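Local coordinates for putative nucleoprotein (Infectious salmon anemia virus, PDB 4EWC) that encapsidates the negative-strand viral RNA, shielding it from nucleases and forming the ribonucleoprotein that serves as template for transcription and replication, at residues V279-M282 with R283-F287; G416-A419 with C420-C423. All blocks are in the same frame, centred on the assembly; numbering follows the deposited sequence.

Interaction 1: residues V279-M282 with R283-F287; sequences VKMM and RTNGF
Met282 O takes two backbone bonds at the end of helix 279-284, one from Phe287 N at 2.8 Å and one from Asn285 N at 3.1 Å, which arrive over opposite faces of its carbonyl plane. The chain turns here in a Schellman motif, with Gly286 leaving the helix at positive phi. Two side chains bond carbonyls of the last turn as well. Thr284 OG1 donates to Lys280 O at 2.6 Å, across the plane from the bond that Thr284 N makes to the same oxygen. Asn285 ND2 reaches Met281 O at 2.7 Å, tilted out of the carbonyl plane. Arg283, exposed, runs extended alongside Val279, whose CG1, anti to its own nitrogen (chi1 -174°), lies over one guanidinium face, toward its rim, 3.4 Å from Arg283 NH1. Selenomethionine Met282 bends at chi2 (-63°), and its SE lies 5.4 Å from the Phe287 ring centroid, 31° off the ring normal, an oblique Met-aromatic contact. Met282, Asn285 and Phe287 meet Met319 of helix 315-326, where Lys322 also bonds Asn285 O; Met281 packs on Phe107 and Ala111 of helix 96-114, and Val279 touches Trp514 of the second subunit.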
loop_
_atom_site.group_PDB
_atom_site.type_symbol
_atom_site.label_atom_id
_atom_site.label_comp_id
_atom_site.label_asym_id
_atom_site.label_seq_id
_atom_site.Cartn_x
_atom_site.Cartn_y
_atom_site.Cartn_z
ATOM N N VAL A 279 0.894 23.231 0.220
ATOM C CA VAL A 279 2.182 23.263 0.935
ATOM C C VAL A 279 2.745 24.675 1.029
ATOM O O VAL A 279 3.152 25.127 2.095
ATOM C CB VAL A 279 3.288 22.453 0.226
ATOM C CG1 VAL A 279 4.532 22.411 1.116
ATOM C CG2 VAL A 279 2.837 21.062 -0.087
ATOM N N LYS A 280 2.790 25.350 -0.110
ATOM C CA LYS A 280 3.298 26.703 -0.179
ATOM C C LYS A 280 2.575 27.639 0.780
ATOM O O LYS A 280 3.196 28.490 1.393
ATOM C CB LYS A 280 3.190 27.240 -1.609
ATOM C CG LYS A 280 3.668 28.677 -1.761
ATOM C CD LYS A 280 4.227 28.944 -3.161
ATOM C CE LYS A 280 4.699 30.383 -3.302
ATOM N NZ LYS A 280 5.760 30.751 -2.307
HETATM N N MSE A 281 1.266 27.484 0.908
HETATM C CA MSE A 281 0.491 28.372 1.753
HETATM C C MSE A 281 0.838 28.164 3.214
HETATM O O MSE A 281 0.991 29.124 3.969
HETATM C CB MSE A 281 -1.004 28.152 1.551
HETATM C CG MSE A 281 -1.854 28.857 2.582
HETATM SE SE MSE A 281 -3.683 28.257 2.466
HETATM C CE MSE A 281 -3.349 26.631 1.435
HETATM N N MSE A 282 0.948 26.905 3.615
HETATM C CA MSE A 282 1.297 26.586 4.987
HETATM C C MSE A 282 2.685 27.141 5.299
HETATM O O MSE A 282 2.882 27.777 6.345
HETATM C CB MSE A 282 1.251 25.071 5.218
HETATM C CG MSE A 282 -0.081 24.437 4.884
HETATM SE SE MSE A 282 -1.422 25.205 6.080
HETATM C CE MSE A 282 -2.540 25.985 4.775
ATOM N N ARG A 283 3.637 26.917 4.388
ATOM C CA ARG A 283 5.004 27.413 4.586
ATOM C C ARG A 283 5.051 28.940 4.698
ATOM O O ARG A 283 5.794 29.482 5.517
ATOM C CB ARG A 283 5.964 26.905 3.504
ATOM C CG ARG A 283 6.425 25.459 3.698
ATOM C CD ARG A 283 7.280 24.965 2.533
ATOM N NE ARG A 283 7.808 23.619 2.765
ATOM C CZ ARG A 283 8.047 22.730 1.800
ATOM N NH1 ARG A 283 7.801 23.041 0.529
ATOM N NH2 ARG A 283 8.525 21.523 2.107
ATOM N N THR A 284 4.230 29.616 3.904
ATOM C CA THR A 284 4.184 31.074 3.845
ATOM C C THR A 284 3.545 31.641 5.101
ATOM O O THR A 284 3.724 32.812 5.432
ATOM C CB THR A 284 3.365 31.532 2.611
ATOM O OG1 THR A 284 3.948 30.981 1.428
ATOM C CG2 THR A 284 3.326 33.041 2.471
ATOM N N ASN A 285 2.792 30.805 5.803
ATOM C CA ASN A 285 2.163 31.232 7.045
ATOM C C ASN A 285 2.920 30.723 8.264
ATOM O O ASN A 285 2.505 30.942 9.397
ATOM C CB ASN A 285 0.698 30.803 7.087
ATOM C CG ASN A 285 -0.180 31.649 6.185
ATOM O OD1 ASN A 285 -0.963 32.477 6.659
ATOM N ND2 ASN A 285 -0.044 31.456 4.871
ATOM N N GLY A 286 4.037 30.046 8.018
ATOM C CA GLY A 286 4.898 29.606 9.090
ATOM C C GLY A 286 4.455 28.319 9.741
ATOM O O GLY A 286 4.771 28.060 10.908
ATOM N N PHE A 287 3.717 27.505 8.992
ATOM C CA PHE A 287 3.345 26.181 9.471
ATOM C C PHE A 287 4.226 25.163 8.792
ATOM O O PHE A 287 4.597 25.313 7.616
ATOM C CB PHE A 287 1.894 25.873 9.162
ATOM C CG PHE A 287 0.916 26.640 10.011
ATOM C CD1 PHE A 287 0.694 27.985 9.788
ATOM C CD2 PHE A 287 0.197 26.007 11.016
ATOM C CE1 PHE A 287 -0.202 28.677 10.557
ATOM C CE2 PHE A 287 -0.707 26.704 11.779
ATOM C CZ PHE A 287 -0.909 28.037 11.554
#

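Interaction 2: residues G416-A419 with C420-C423; sequences GEDA and CKIC
Gly416 accepts the first backbone bond from Cys420, standing at the N-cap position of helix 417-425, so this contact is the opening turn of a short alpha-helix in the C-terminal family region of the orthomyxovirus nucleoprotein. The backbone makes a regular i to i+4 ladder: Cys420 N bonds Gly416 O at 2.8 Å, and Lys421 N to Glu417 O, Ile422 N to Asp418 O and Cys423 N to Ala419 O follow in turn. With a glycine at the cap, no side chain of that residue can turn back on the helix. Glu417 N donates to Asn415 OD1, just before the helix.

Several side chains of the turn pack against neighbouring elements. Ala419, Cys420 and Cys423 rest on Met449 of helix 438-449, Cys420 also meets Tyr499 of strand 499-500, and Ile422 fits against Leu397 and Tyr400 of helix 394-402. Ala419 and Ile422 both touch Pro392 as well, in the loop that leads into that helix.

The charged side chains form a loose salt-bridge network on one flank. Lys421 stretches back toward the start of the helix, its chain drawn out straight, and brings its ammonium within long range of two carboxylates. Glu417, with CG anti to the backbone N (chi1 -178°), runs alongside it and forms a long salt bridge, Glu417 OE1 to Lys421 NZ at 3.7 Å. Asp418 OD1 makes a second long one to Lys421 NZ, 3.8 Å. The alkyl parts follow the same course, CE of Lys421 lying 3.9 Å from CG of Glu417. The firmer partner of Asp418 lies outside the helix, where its other carboxylate oxygen, OD2, accepts a hydrogen bond from Asp411 N.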
loop_
_atom_site.group_PDB
_atom_site.type_symbol
_atom_site.label_atom_id
_atom_site.label_comp_id
_atom_site.label_asym_id
_atom_site.label_seq_id
_atom_site.Cartn_x
_atom_site.Cartn_y
_atom_site.Cartn_z
ATOM N N GLY A 416 -20.762 6.108 0.266
ATOM C CA GLY A 416 -20.685 6.266 -1.175
ATOM C C GLY A 416 -21.496 5.295 -2.017
ATOM O O GLY A 416 -21.294 5.232 -3.227
ATOM N N GLU A 417 -22.409 4.556 -1.386
ATOM C CA GLU A 417 -23.216 3.549 -2.096
ATOM C C GLU A 417 -24.002 4.096 -3.292
ATOM O O GLU A 417 -23.906 3.578 -4.390
ATOM C CB GLU A 417 -24.185 2.831 -1.159
ATOM C CG GLU A 417 -25.000 1.761 -1.849
ATOM C CD GLU A 417 -25.824 0.925 -0.876
ATOM O OE1 GLU A 417 -27.012 1.243 -0.676
ATOM O OE2 GLU A 417 -25.287 -0.055 -0.322
ATOM N N ASP A 418 -24.784 5.134 -3.068
ATOM C CA ASP A 418 -25.559 5.703 -4.131
ATOM C C ASP A 418 -24.652 6.329 -5.162
ATOM O O ASP A 418 -24.917 6.244 -6.362
ATOM C CB ASP A 418 -26.592 6.700 -3.593
ATOM C CG ASP A 418 -27.595 6.042 -2.658
ATOM O OD1 ASP A 418 -27.790 4.810 -2.753
ATOM O OD2 ASP A 418 -28.185 6.748 -1.815
ATOM N N ALA A 419 -23.570 6.943 -4.720
ATOM C CA ALA A 419 -22.581 7.459 -5.676
ATOM C C ALA A 419 -22.032 6.342 -6.557
ATOM O O ALA A 419 -21.905 6.527 -7.755
ATOM C CB ALA A 419 -21.462 8.202 -4.980
ATOM N N CYS A 420 -21.722 5.183 -5.983
ATOM C CA CYS A 420 -21.222 4.092 -6.816
ATOM C C CYS A 420 -22.304 3.535 -7.783
ATOM O O CYS A 420 -21.996 3.158 -8.920
ATOM C CB CYS A 420 -20.578 2.985 -5.987
ATOM S SG CYS A 420 -19.106 3.502 -5.014
ATOM N N LYS A 421 -23.558 3.503 -7.340
ATOM C CA LYS A 421 -24.658 3.061 -8.188
ATOM C C LYS A 421 -24.788 3.924 -9.414
ATOM O O LYS A 421 -25.047 3.421 -10.506
ATOM C CB LYS A 421 -25.978 3.087 -7.446
ATOM C CG LYS A 421 -26.211 1.892 -6.548
ATOM C CD LYS A 421 -27.511 2.072 -5.798
ATOM C CE LYS A 421 -27.661 1.083 -4.654
ATOM N NZ LYS A 421 -28.911 1.386 -3.896
ATOM N N ILE A 422 -24.611 5.229 -9.245
ATOM C CA ILE A 422 -24.657 6.130 -10.392
ATOM C C ILE A 422 -23.435 5.913 -11.282
ATOM O O ILE A 422 -23.545 5.895 -12.516
ATOM C CB ILE A 422 -24.771 7.597 -9.955
ATOM C CG1 ILE A 422 -26.164 7.851 -9.395
ATOM C CG2 ILE A 422 -24.485 8.551 -11.125
ATOM C CD1 ILE A 422 -26.314 9.193 -8.765
ATOM N N CYS A 423 -22.280 5.722 -10.641
ATOM C CA CYS A 423 -21.031 5.452 -11.348
ATOM C C CYS A 423 -21.141 4.253 -12.265
ATOM O O CYS A 423 -20.817 4.350 -13.446
ATOM C CB CYS A 423 -19.882 5.210 -10.366
ATOM S SG CYS A 423 -19.183 6.696 -9.587
#

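In the fold
Interaction 1 holds the C-terminal end of one short helix, 279-284, and interaction 2 the N-terminal start of another, 417-425. They lie on opposite sides of the chain's centre, with their own centres 36 Å apart and nearest atoms about 27 Å apart, so they do not touch. Interaction 1 falls in the helical bundle of the isavirus nucleoprotein, interaction 2 in the C-terminal region shared by orthomyxovirus nucleoproteins. The former is partly buried and reaches the second subunit through one residue; the latter is buried within its own chain, and no other chain of the assembly touches it. Neither contact includes a residue of the two nuclear localization signals.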